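Local coordinates for ornithine carbamoyltransferase, anabolic (Campylobacter jejuni subsp. jejuni, PDB 3TPF), which catalyses the transfer of the carbamoyl group from carbamoyl phosphate to L-ornithine, giving L-citrulline and phosphate in arginine biosynthesis, at residues I136-K141 with I282-R287; A256-C261 with Y268-E273. All blocks are in the same frame, centred on the assembly; numbering follows the deposited sequence.

Interaction 1: residues I136-K141 with I282-R287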
ATOM      1  N   ILE B 136      -9.507  -4.232  30.028  1.00 41.02           N
ATOM      2  CA  ILE B 136      -9.683  -4.516  31.437  1.00 43.69           C
ATOM      3  C   ILE B 136     -10.707  -3.561  32.076  1.00 45.82           C
ATOM      4  O   ILE B 136     -11.571  -3.967  32.833  1.00 46.85           O
ATOM      5  CB  ILE B 136      -8.357  -4.397  32.197  1.00 44.02           C
ATOM      6  CG1 ILE B 136      -7.406  -5.526  31.769  1.00 42.87           C
ATOM      7  CG2 ILE B 136      -8.629  -4.451  33.682  1.00 46.27           C
ATOM      8  CD1 ILE B 136      -6.001  -5.300  32.226  1.00 42.53           C
ATOM      9  N   LYS B 137     -10.640  -2.312  31.683  1.00 46.55           N
ATOM     10  CA  LYS B 137     -11.562  -1.322  32.192  1.00 50.15           C
ATOM     11  C   LYS B 137     -12.971  -1.582  31.668  1.00 51.23           C
ATOM     12  O   LYS B 137     -13.953  -1.461  32.380  1.00 52.19           O
ATOM     13  CB  LYS B 137     -11.050   0.067  31.828  1.00 52.75           C
ATOM     14  CG  LYS B 137     -11.850   1.242  32.330  1.00 59.23           C
ATOM     15  CD  LYS B 137     -10.991   2.531  32.387  1.00 63.51           C
ATOM     16  CE  LYS B 137     -11.758   3.726  33.046  1.00 71.37           C
ATOM     17  NZ  LYS B 137     -12.625   4.600  32.167  1.00 75.07           N
ATOM     18  N   GLU B 138     -13.063  -1.972  30.408  1.00 51.12           N
ATOM     19  CA  GLU B 138     -14.370  -2.277  29.794  1.00 52.16           C
ATOM     20  C   GLU B 138     -15.042  -3.487  30.391  1.00 51.23           C
ATOM     21  O   GLU B 138     -16.258  -3.584  30.426  1.00 52.52           O
ATOM     22  CB  GLU B 138     -14.233  -2.530  28.294  1.00 55.21           C
ATOM     23  CG  GLU B 138     -14.879  -1.484  27.374  1.00 57.55           C
ATOM     24  CD  GLU B 138     -15.005  -1.985  25.928  1.00 62.27           C
ATOM     25  OE1 GLU B 138     -15.882  -1.379  25.264  1.00 73.14           O
ATOM     26  OE2 GLU B 138     -14.263  -2.955  25.456  1.00 55.01           O
ATOM     27  N   TRP B 139     -14.243  -4.410  30.875  1.00 49.04           N
ATOM     28  CA  TRP B 139     -14.798  -5.631  31.427  1.00 49.87           C
ATOM     29  C   TRP B 139     -14.929  -5.539  32.938  1.00 53.01           C
ATOM     30  O   TRP B 139     -14.991  -6.546  33.646  1.00 54.20           O
ATOM     31  CB  TRP B 139     -13.998  -6.827  30.973  1.00 47.50           C
ATOM     32  CG  TRP B 139     -14.342  -7.117  29.537  1.00 46.38           C
ATOM     33  CD1 TRP B 139     -14.064  -6.319  28.404  1.00 44.21           C
ATOM     34  CD2 TRP B 139     -15.041  -8.247  29.036  1.00 46.48           C
ATOM     35  NE1 TRP B 139     -14.530  -6.915  27.248  1.00 42.81           N
ATOM     36  CE2 TRP B 139     -15.127  -8.091  27.598  1.00 44.80           C
ATOM     37  CE3 TRP B 139     -15.571  -9.374  29.636  1.00 47.29           C
ATOM     38  CZ2 TRP B 139     -15.753  -8.985  26.808  1.00 45.38           C
ATOM     39  CZ3 TRP B 139     -16.186 -10.276  28.856  1.00 48.61           C
ATOM     40  CH2 TRP B 139     -16.289 -10.093  27.435  1.00 47.96           C
ATOM     41  N   ASN B 140     -14.963  -4.304  33.411  1.00 54.29           N
ATOM     42  CA  ASN B 140     -15.105  -4.011  34.821  1.00 57.64           C
ATOM     43  C   ASN B 140     -14.208  -4.888  35.727  1.00 57.70           C
ATOM     44  O   ASN B 140     -14.655  -5.401  36.708  1.00 58.06           O
ATOM     45  CB  ASN B 140     -16.543  -4.169  35.224  1.00 60.63           C
ATOM     46  CG  ASN B 140     -17.439  -3.295  34.414  1.00 61.49           C
ATOM     47  OD1 ASN B 140     -17.413  -2.075  34.538  1.00 64.26           O
ATOM     48  ND2 ASN B 140     -18.236  -3.906  33.564  1.00 62.62           N
ATOM     49  N   LYS B 141     -12.949  -5.025  35.353  1.00 56.04           N
ATOM     50  CA  LYS B 141     -11.981  -5.757  36.150  1.00 57.41           C
ATOM     51  C   LYS B 141     -10.963  -4.795  36.762  1.00 59.26           C
ATOM     52  O   LYS B 141      -9.893  -5.201  37.200  1.00 57.24           O
ATOM     53  CB  LYS B 141     -11.273  -6.854  35.349  1.00 55.03           C
ATOM     54  CG  LYS B 141     -12.220  -7.885  34.750  1.00 54.71           C
ATOM     55  CD  LYS B 141     -12.670  -8.904  35.764  1.00 57.09           C
ATOM     56  CE  LYS B 141     -13.944  -9.638  35.368  1.00 58.04           C
ATOM     57  NZ  LYS B 141     -14.431 -10.561  36.430  1.00 60.45           N
ATOM     58  N   ILE B 282     -11.189 -11.649  24.014  1.00 38.65           N
ATOM     59  CA  ILE B 282      -9.919 -11.664  23.304  1.00 38.30           C
ATOM     60  C   ILE B 282     -10.072 -10.822  22.029  1.00 38.01           C
ATOM     61  O   ILE B 282      -9.155 -10.073  21.650  1.00 38.11           O
ATOM     62  CB  ILE B 282      -9.443 -13.075  22.952  1.00 39.15           C
ATOM     63  CG1 ILE B 282      -8.996 -13.790  24.235  1.00 40.67           C
ATOM     64  CG2 ILE B 282      -8.274 -13.026  21.962  1.00 37.93           C
ATOM     65  CD1 ILE B 282      -8.629 -15.266  24.049  1.00 41.89           C
ATOM     66  N   PHE B 283     -11.183 -10.953  21.362  1.00 39.42           N
ATOM     67  CA  PHE B 283     -11.315 -10.254  20.102  1.00 41.30           C
ATOM     68  C   PHE B 283     -11.747  -8.821  20.300  1.00 41.79           C
ATOM     69  O   PHE B 283     -11.557  -8.035  19.406  1.00 41.44           O
ATOM     70  CB  PHE B 283     -12.241 -10.995  19.069  1.00 43.55           C
ATOM     71  CG  PHE B 283     -11.646 -12.263  18.548  1.00 45.16           C
ATOM     72  CD1 PHE B 283     -10.507 -12.244  17.789  1.00 45.31           C
ATOM     73  CD2 PHE B 283     -12.168 -13.483  18.906  1.00 48.72           C
ATOM     74  CE1 PHE B 283      -9.887 -13.413  17.359  1.00 47.53           C
ATOM     75  CE2 PHE B 283     -11.587 -14.663  18.454  1.00 50.54           C
ATOM     76  CZ  PHE B 283     -10.442 -14.625  17.670  1.00 49.91           C
ATOM     77  N   GLU B 284     -12.395  -8.494  21.413  1.00 43.68           N
ATOM     78  CA  GLU B 284     -12.631  -7.100  21.704  1.00 45.24           C
ATOM     79  C   GLU B 284     -11.236  -6.446  21.957  1.00 42.16           C
ATOM     80  O   GLU B 284     -10.927  -5.334  21.507  1.00 38.86           O
ATOM     81  CB  GLU B 284     -13.568  -6.926  22.892  1.00 52.49           C
ATOM     82  CG  GLU B 284     -15.007  -6.528  22.536  1.00 62.16           C
ATOM     83  CD  GLU B 284     -15.098  -5.217  21.693  1.00 72.36           C
ATOM     84  OE1 GLU B 284     -15.977  -5.124  20.770  1.00 80.53           O
ATOM     85  OE2 GLU B 284     -14.302  -4.246  21.949  1.00 77.88           O
ATOM     86  N   GLU B 285     -10.385  -7.208  22.630  1.00 40.68           N
ATOM     87  CA  GLU B 285      -9.048  -6.773  22.960  1.00 39.63           C
ATOM     88  C   GLU B 285      -8.423  -6.343  21.635  1.00 38.96           C
ATOM     89  O   GLU B 285      -7.979  -5.238  21.522  1.00 37.62           O
ATOM     90  CB  GLU B 285      -8.220  -7.886  23.640  1.00 40.41           C
ATOM     91  CG  GLU B 285      -6.760  -7.535  23.998  1.00 39.09           C
ATOM     92  CD  GLU B 285      -5.864  -8.735  24.418  1.00 39.14           C
ATOM     93  OE1 GLU B 285      -6.455  -9.832  24.485  1.00 39.47           O
ATOM     94  OE2 GLU B 285      -4.604  -8.554  24.674  1.00 37.12           O
ATOM     95  N   ALA B 286      -8.389  -7.257  20.659  1.00 39.75           N
ATOM     96  CA  ALA B 286      -7.869  -7.033  19.292  1.00 39.01           C
ATOM     97  C   ALA B 286      -8.323  -5.721  18.667  1.00 40.75           C
ATOM     98  O   ALA B 286      -7.584  -4.864  18.231  1.00 40.15           O
ATOM     99  CB  ALA B 286      -8.416  -8.162  18.444  1.00 38.96           C
ATOM    100  N   ARG B 287      -9.609  -5.565  18.674  1.00 44.98           N
ATOM    101  CA  ARG B 287     -10.228  -4.422  18.105  1.00 46.40           C
ATOM    102  C   ARG B 287      -9.956  -3.181  18.904  1.00 43.65           C
ATOM    103  O   ARG B 287      -9.905  -2.099  18.363  1.00 44.19           O
ATOM    104  CB  ARG B 287     -11.712  -4.697  18.097  1.00 56.55           C
ATOM    105  CG  ARG B 287     -12.561  -3.638  17.468  1.00 66.75           C
ATOM    106  CD  ARG B 287     -13.975  -3.974  17.838  1.00 74.84           C
ATOM    107  NE  ARG B 287     -14.941  -3.382  16.928  1.00 84.78           N
ATOM    108  CZ  ARG B 287     -16.136  -2.947  17.317  1.00 96.59           C
ATOM    109  NH1 ARG B 287     -16.492  -3.007  18.617  1.00 97.48           N
ATOM    110  NH2 ARG B 287     -16.970  -2.424  16.418  1.00105.64           N
TER
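The indole of Trp-139 meets Glu-284 with its edge: NE1 lies 4.5 Å from Glu-284 CB, which sits near the ring plane, so the methylene group and not the carboxylate faces the indole nitrogen. The other flat groups are two carboxylates, of Glu-138 and Glu-284, whose planes are turned 67° apart. They approach through one oxygen each, Glu-138 OE2 to Glu-284 OE2 at 3.7 Å, a close pair of like charges that Lys-27, salt-bridged to Glu-138 OE1 and Glu-284 OE2, probably offsets. Asn-288 adds a hydrogen bond from ND2 to Glu-138 OE2. Glu-138 reaches across with its chain extended beyond CG, whereas Glu-284 bends at chi2 (-57°); the two side chains cross at about a right angle. One turn further along its helix, Arg-287 NH1 forms a salt bridge with Glu-284 OE1 (3.1 Å), whose hydrogen bond is weak. On the other segment the helix closes with a Schellman motif: Lys-141 N bonds to Ile-136 O and Asn-140 N to Lys-137 O, with Asn-140 at positive phi as the C-prime residue. This surface contact links the carbamoyl-phosphate-binding and ornithine-binding parts of the chain, which two helices connect as in other carbamoyltransferases. It joins the C-terminal end of helix 126-138 to the early turns of helix 279-302, with Trp-139 also packing on Asp-280 and Val-281 of that helix and on Ile-257 of strand 257-260.

Interaction 2: residues A256-C261 with Y268-E273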
ATOM      1  N   ALA B 256     -12.733 -14.470  35.847  1.00 56.23           N
ATOM      2  CA  ALA B 256     -11.474 -13.831  35.395  1.00 53.67           C
ATOM      3  C   ALA B 256     -11.398 -13.908  33.884  1.00 51.25           C
ATOM      4  O   ALA B 256     -11.807 -14.929  33.312  1.00 52.56           O
ATOM      5  CB  ALA B 256     -10.255 -14.516  36.025  1.00 54.36           C
ATOM      6  N   ILE B 257     -10.941 -12.835  33.256  1.00 48.36           N
ATOM      7  CA  ILE B 257     -10.806 -12.761  31.798  1.00 45.88           C
ATOM      8  C   ILE B 257      -9.422 -13.165  31.349  1.00 45.35           C
ATOM      9  O   ILE B 257      -8.439 -12.995  32.097  1.00 46.96           O
ATOM     10  CB  ILE B 257     -11.102 -11.376  31.211  1.00 43.69           C
ATOM     11  CG1 ILE B 257     -10.183 -10.315  31.792  1.00 43.11           C
ATOM     12  CG2 ILE B 257     -12.516 -10.970  31.482  1.00 44.26           C
ATOM     13  CD1 ILE B 257     -10.316  -8.985  31.057  1.00 41.38           C
ATOM     14  N   LEU B 258      -9.349 -13.764  30.163  1.00 44.20           N
ATOM     15  CA  LEU B 258      -8.085 -14.206  29.569  1.00 43.64           C
ATOM     16  C   LEU B 258      -7.742 -13.257  28.402  1.00 41.80           C
ATOM     17  O   LEU B 258      -8.523 -13.089  27.490  1.00 41.53           O
ATOM     18  CB  LEU B 258      -8.183 -15.642  29.058  1.00 44.58           C
ATOM     19  CG  LEU B 258      -6.986 -16.140  28.211  1.00 44.23           C
ATOM     20  CD1 LEU B 258      -5.740 -16.153  29.070  1.00 45.08           C
ATOM     21  CD2 LEU B 258      -7.308 -17.475  27.585  1.00 45.09           C
ATOM     22  N   LEU B 259      -6.586 -12.649  28.448  1.00 41.58           N
ATOM     23  CA  LEU B 259      -6.131 -11.768  27.391  1.00 40.74           C
ATOM     24  C   LEU B 259      -4.935 -12.382  26.657  1.00 41.94           C
ATOM     25  O   LEU B 259      -4.124 -13.061  27.269  1.00 44.61           O
ATOM     26  CB  LEU B 259      -5.691 -10.415  27.928  1.00 40.27           C
ATOM     27  CG  LEU B 259      -6.745  -9.487  28.496  1.00 40.49           C
ATOM     28  CD1 LEU B 259      -6.093  -8.202  28.912  1.00 38.74           C
ATOM     29  CD2 LEU B 259      -7.857  -9.264  27.409  1.00 39.73           C
ATOM     30  N   HIS B 260      -4.919 -12.216  25.339  1.00 41.96           N
ATOM     31  CA  HIS B 260      -3.876 -12.679  24.448  1.00 44.19           C
ATOM     32  C   HIS B 260      -3.758 -11.681  23.314  1.00 44.40           C
ATOM     33  O   HIS B 260      -4.747 -11.318  22.719  1.00 46.32           O
ATOM     34  CB  HIS B 260      -4.245 -14.026  23.857  1.00 45.75           C
ATOM     35  CG  HIS B 260      -3.097 -14.745  23.209  1.00 47.81           C
ATOM     36  ND1 HIS B 260      -2.284 -14.162  22.260  1.00 47.98           N
ATOM     37  CD2 HIS B 260      -2.655 -16.026  23.347  1.00 50.07           C
ATOM     38  CE1 HIS B 260      -1.378 -15.047  21.870  1.00 49.18           C
ATOM     39  NE2 HIS B 260      -1.587 -16.188  22.505  1.00 49.91           N
ATOM     40  N   CYS B 261      -2.549 -11.238  22.999  1.00 48.03           N
ATOM     41  CA  CYS B 261      -2.359 -10.155  21.981  1.00 47.71           C
ATOM     42  C   CYS B 261      -2.508 -10.682  20.587  1.00 46.90           C
ATOM     43  O   CYS B 261      -2.831  -9.935  19.682  1.00 49.03           O
ATOM     44  CB  CYS B 261      -1.026  -9.421  22.070  1.00 49.53           C
ATOM     45  SG  CYS B 261       0.406 -10.534  21.977  1.00 70.24           S
ATOM     46  N   TYR B 268      -0.499 -24.784  22.528  1.00 64.77           N
ATOM     47  CA  TYR B 268       0.760 -24.337  23.110  1.00 65.14           C
ATOM     48  C   TYR B 268       0.481 -23.433  24.311  1.00 63.85           C
ATOM     49  O   TYR B 268       0.059 -23.915  25.370  1.00 65.69           O
ATOM     50  CB  TYR B 268       1.620 -23.650  22.056  1.00 63.66           C
ATOM     51  CG  TYR B 268       1.920 -24.558  20.943  1.00 66.15           C
ATOM     52  CD1 TYR B 268       1.124 -24.587  19.819  1.00 64.99           C
ATOM     53  CD2 TYR B 268       2.949 -25.517  21.059  1.00 70.27           C
ATOM     54  CE1 TYR B 268       1.366 -25.504  18.808  1.00 68.12           C
ATOM     55  CE2 TYR B 268       3.191 -26.434  20.054  1.00 73.08           C
ATOM     56  CZ  TYR B 268       2.408 -26.418  18.930  1.00 71.97           C
ATOM     57  OH  TYR B 268       2.645 -27.307  17.926  1.00 75.35           O
ATOM     58  N   GLU B 269       0.650 -22.127  24.150  1.00 61.05           N
ATOM     59  CA  GLU B 269       0.464 -21.234  25.286  1.00 59.60           C
ATOM     60  C   GLU B 269      -0.987 -21.193  25.759  1.00 58.00           C
ATOM     61  O   GLU B 269      -1.285 -20.772  26.860  1.00 57.69           O
ATOM     62  CB  GLU B 269       0.928 -19.821  24.962  1.00 57.38           C
ATOM     63  CG  GLU B 269       0.036 -19.048  24.017  1.00 55.05           C
ATOM     64  CD  GLU B 269       0.312 -19.291  22.536  1.00 56.44           C
ATOM     65  OE1 GLU B 269       1.258 -20.061  22.160  1.00 58.47           O
ATOM     66  OE2 GLU B 269      -0.457 -18.658  21.737  1.00 55.41           O
ATOM     67  N   VAL B 270      -1.883 -21.639  24.922  1.00 57.12           N
ATOM     68  CA  VAL B 270      -3.264 -21.628  25.285  1.00 56.24           C
ATOM     69  C   VAL B 270      -3.995 -22.806  24.645  1.00 58.35           C
ATOM     70  O   VAL B 270      -3.692 -23.187  23.502  1.00 60.20           O
ATOM     71  CB  VAL B 270      -3.902 -20.285  24.889  1.00 52.77           C
ATOM     72  CG1 VAL B 270      -4.161 -20.223  23.401  1.00 51.62           C
ATOM     73  CG2 VAL B 270      -5.203 -20.104  25.625  1.00 52.23           C
ATOM     74  N   SER B 271      -4.927 -23.405  25.379  1.00 59.13           N
ATOM     75  CA  SER B 271      -5.749 -24.479  24.829  1.00 60.81           C
ATOM     76  C   SER B 271      -6.865 -23.900  23.954  1.00 58.94           C
ATOM     77  O   SER B 271      -7.375 -22.831  24.195  1.00 55.56           O
ATOM     78  CB  SER B 271      -6.350 -25.312  25.928  1.00 62.80           C
ATOM     79  OG  SER B 271      -7.412 -24.625  26.541  1.00 61.45           O
ATOM     80  N   GLU B 272      -7.271 -24.684  22.977  1.00 61.97           N
ATOM     81  CA  GLU B 272      -8.373 -24.349  22.075  1.00 62.22           C
ATOM     82  C   GLU B 272      -9.650 -24.042  22.860  1.00 61.58           C
ATOM     83  O   GLU B 272     -10.286 -23.016  22.665  1.00 58.50           O
ATOM     84  CB  GLU B 272      -8.650 -25.496  21.113  1.00 66.57           C
ATOM     85  CG  GLU B 272      -9.513 -25.101  19.920  1.00 68.60           C
ATOM     86  CD  GLU B 272     -11.022 -25.335  20.098  1.00 71.43           C
ATOM     87  OE1 GLU B 272     -11.380 -26.184  20.943  1.00 77.16           O
ATOM     88  OE2 GLU B 272     -11.836 -24.732  19.332  1.00 71.17           O
ATOM     89  N   GLU B 273      -9.970 -24.936  23.797  1.00 64.53           N
ATOM     90  CA  GLU B 273     -11.192 -24.825  24.610  1.00 65.06           C
ATOM     91  C   GLU B 273     -11.214 -23.468  25.285  1.00 60.16           C
ATOM     92  O   GLU B 273     -12.123 -22.689  25.064  1.00 58.72           O
ATOM     93  CB  GLU B 273     -11.407 -26.011  25.640  1.00 71.48           C
ATOM     94  CG  GLU B 273     -12.944 -26.303  25.873  1.00 75.13           C
ATOM     95  CD  GLU B 273     -13.386 -26.896  27.247  1.00 79.75           C
ATOM     96  OE1 GLU B 273     -12.841 -26.461  28.326  1.00 79.74           O
ATOM     97  OE2 GLU B 273     -14.325 -27.777  27.237  1.00 82.63           O
TER
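His-260 and Glu-269 supply the polar half of this buried contact, a hydrogen bond from His-260 NE2 to Glu-269 OE2 of 2.8 Å with an N-H...O angle of 162°. The acceptor lies close to the imidazole plane, at the ring edge, but the histidine meets the anti side of the carboxylate oxygen, somewhat out of the carboxylate plane; ring and carboxylate are turned 52° apart. The same OE2 accepts the backbone N-H of Tyr-265, so two donors grip one buried oxygen. At the other ring nitrogen, His-260 ND1 is hydrogen-bonded to the backbone N of Leu-262, and the imidazole is held at both nitrogens, which fixes its rotation. Its CG stands anti to the backbone N (chi1 -165°), carrying the ring across to the loop before helix 272-277. Glu-269 meets it with a folded chain, bent at chi2, which also brings CG to 3.6 Å from His-260 NE2.

The apolar half is formed by Leu-258 and Val-270. Leu-258 CD2 touches Val-270 CG2 at 3.9 Å, the two side chains meeting at a slant, while Val-270 CG1 comes to 4.5 Å from His-260 CD2. Val-270 therefore spans both neighbours on one side of the strand.

As a cap, Ser-271 stands at the N-cap of the following helix, its OG bonded to the backbone N of Ile-274. Cys-261, just beyond the strand, is predicted to bind carbamoyl phosphate. Strand 257-260 is an outermost strand of the five-stranded parallel sheet in the Rossmann-like Asp/Orn-binding domain; its backbone pairs with strand 217-220, and the contact joins it to the loop leading into helix 272-277.

In the fold
The centres of interactions 1 and 2 lie about 13 Å apart. Along the chain the order is 136-141, 256-261, 268-273, 282-287, so both segments of interaction 2 fall between those of interaction 1. Helix 272-277 leads directly into helix 279-302, and the two contacts meet where Glu-285 OE1 probably accepts a hydrogen bond from His-260 N, 3.0 Å away, while Ile-282 packs on the backbone of Leu-258. Interaction 1 ties the carbamoyl-phosphate domain's helix 126-138 to the long C-terminal helix, whereas interaction 2 stays within the ornithine-binding domain. Strand 257-260 leads to Cys-261 and Leu-262, predicted to bind carbamoyl phosphate, so interaction 2 borders the probable active site.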